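Local atomic coordinates of Rna-directed RNA polymerase (Infectious pancreatic necrosis virus, PDB entry 3ZED), a protein that copies RNA from RNA templates, joining ribonucleoside triphosphates into new strands, and probably also becomes covalently attached to the viral genome. Residues Y589-E594 with M659-G664. Residues are numbered along the deposited sequence; the frame is centred on the assembly and turned at random.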
loop_
_atom_site.group_PDB
_atom_site.type_symbol
_atom_site.label_atom_id
_atom_site.label_comp_id
_atom_site.label_asym_id
_atom_site.label_seq_id
_atom_site.Cartn_x
_atom_site.Cartn_y
_atom_site.Cartn_z
ATOM N N TYR B 589 14.509 17.873 5.962
ATOM C CA TYR B 589 14.161 17.008 7.080
ATOM C C TYR B 589 14.463 15.541 6.777
ATOM O O TYR B 589 13.544 14.788 6.454
ATOM C CB TYR B 589 12.686 17.182 7.461
ATOM C CG TYR B 589 12.462 18.444 8.259
ATOM C CD1 TYR B 589 12.666 18.468 9.633
ATOM C CD2 TYR B 589 12.090 19.631 7.632
ATOM C CE1 TYR B 589 12.500 19.643 10.366
ATOM C CE2 TYR B 589 11.936 20.807 8.351
ATOM C CZ TYR B 589 12.146 20.811 9.718
ATOM O OH TYR B 589 12.002 21.983 10.423
ATOM N N PRO B 590 15.739 15.104 6.911
ATOM C CA PRO B 590 16.045 13.681 6.646
ATOM C C PRO B 590 15.435 12.772 7.698
ATOM O O PRO B 590 15.307 13.173 8.862
ATOM C CB PRO B 590 17.580 13.615 6.695
ATOM C CG PRO B 590 18.010 14.824 7.470
ATOM C CD PRO B 590 16.951 15.872 7.290
ATOM N N LYS B 591 14.999 11.568 7.282
ATOM C CA LYS B 591 14.538 10.550 8.232
ATOM C C LYS B 591 15.810 9.951 8.804
ATOM O O LYS B 591 16.776 9.744 8.046
ATOM C CB LYS B 591 13.669 9.458 7.570
ATOM C CG LYS B 591 12.352 9.925 6.999
ATOM C CD LYS B 591 11.535 8.757 6.487
ATOM C CE LYS B 591 10.260 9.230 5.818
ATOM N NZ LYS B 591 9.296 8.120 5.578
ATOM N N GLY B 592 15.835 9.708 10.107
ATOM C CA GLY B 592 16.982 9.073 10.741
ATOM C C GLY B 592 16.858 7.562 10.682
ATOM O O GLY B 592 16.007 7.031 9.958
ATOM N N LEU B 593 17.694 6.855 11.460
ATOM C CA LEU B 593 17.584 5.397 11.587
ATOM C C LEU B 593 16.368 5.087 12.453
ATOM O O LEU B 593 16.401 5.368 13.655
ATOM C CB LEU B 593 18.859 4.787 12.220
ATOM C CG LEU B 593 20.062 4.537 11.337
ATOM C CD1 LEU B 593 21.211 4.039 12.166
ATOM C CD2 LEU B 593 19.750 3.517 10.253
ATOM N N GLU B 594 15.278 4.584 11.851
ATOM C CA GLU B 594 14.059 4.259 12.606
ATOM C C GLU B 594 13.956 2.729 12.783
ATOM O O GLU B 594 12.988 2.079 12.368
ATOM C CB GLU B 594 12.818 4.871 11.946
ATOM C CG GLU B 594 12.744 6.383 12.131
ATOM C CD GLU B 594 11.730 7.128 11.281
ATOM O OE1 GLU B 594 10.740 6.501 10.835
ATOM O OE2 GLU B 594 11.917 8.350 11.082
ATOM N N MET B 659 18.831 1.413 5.790
ATOM C CA MET B 659 19.117 2.680 6.474
ATOM C C MET B 659 18.517 3.918 5.767
ATOM O O MET B 659 18.595 5.033 6.307
ATOM C CB MET B 659 20.631 2.895 6.548
ATOM C CG MET B 659 21.359 1.910 7.391
ATOM S SD MET B 659 23.014 2.526 7.722
ATOM C CE MET B 659 23.329 1.695 9.238
ATOM N N SER B 660 17.966 3.748 4.555
ATOM C CA SER B 660 17.506 4.905 3.802
ATOM C C SER B 660 16.055 4.803 3.380
ATOM O O SER B 660 15.583 3.726 3.078
ATOM C CB SER B 660 18.398 5.097 2.574
ATOM O OG SER B 660 18.026 6.226 1.802
ATOM N N GLU B 661 15.360 5.946 3.316
ATOM C CA GLU B 661 13.972 6.019 2.822
ATOM C C GLU B 661 13.938 5.763 1.292
ATOM O O GLU B 661 12.885 5.479 0.748
ATOM C CB GLU B 661 13.333 7.380 3.161
ATOM C CG GLU B 661 13.911 8.579 2.424
ATOM C CD GLU B 661 13.156 9.867 2.696
ATOM O OE1 GLU B 661 11.923 9.887 2.481
ATOM O OE2 GLU B 661 13.791 10.858 3.120
ATOM N N PHE B 662 15.100 5.890 0.618
ATOM C CA PHE B 662 15.263 5.687 -0.821
ATOM C C PHE B 662 15.841 4.309 -1.136
ATOM O O PHE B 662 16.125 4.033 -2.298
ATOM C CB PHE B 662 16.160 6.798 -1.415
ATOM C CG PHE B 662 15.632 8.191 -1.150
ATOM C CD1 PHE B 662 14.366 8.579 -1.611
ATOM C CD2 PHE B 662 16.376 9.106 -0.414
ATOM C CE1 PHE B 662 13.880 9.868 -1.360
ATOM C CE2 PHE B 662 15.881 10.388 -0.152
ATOM C CZ PHE B 662 14.636 10.755 -0.621
ATOM N N GLY B 663 16.017 3.475 -0.110
ATOM C CA GLY B 663 16.581 2.128 -0.207
ATOM C C GLY B 663 15.819 1.146 -1.080
ATOM O O GLY B 663 16.436 0.352 -1.813
ATOM N N GLY B 664 14.485 1.240 -1.024
ATOM C CA GLY B 664 13.555 0.394 -1.757
ATOM C C GLY B 664 13.629 0.461 -3.270
ATOM O O GLY B 664 12.796 -0.150 -3.940
HETATM O O HOH W 1 15.946 10.802 4.544
HETATM O O HOH W 2 16.538 8.287 4.884
HETATM O O HOH W 3 16.226 6.203 7.290
#
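With CG opposite the carbonyl carbon (chi1 -65°), the extended Lys591 chain reaches across to Glu661, whose CG sits between the backbone N and the carbonyl carbon (chi1 68°). The two side chains cross at about a right angle, Lys591 CD packing 4.0 Å from Glu661 CB. The opposite charges probably attract weakly, Lys591 NZ lying 4.4 Å from Glu661 OE1, beyond a salt bridge; that oxygen is instead salt-bridged to Arg308. At the other end, one methyl of Leu593, CD2, rests against the extended Met659 chain, 3.7 Å from Met659 CG.

No direct hydrogen bond joins 589-594 to 659-664, and three waters bridge their polar groups. One accepts from Lys591 N and donates to Glu661 OE2 (2.6 Å), an oxygen also bonded to Ser586 OG. The next accepts from Glu661 N at 3.1 Å and reaches Lys591 O only weakly, while the third donates to both Gly592 O and Met659 O. Ser660 OG accepts from Phe662 N in an ST turn, within a type I turn that spans Ser660 to Gly663.

Both segments lie in the thumb domain: Leu593 and Met659 share Leu598 of helix 596-600, Ser660 and Phe662 pack on helix 604-621, and Lys591 touches Tyr159 of strand 157-160.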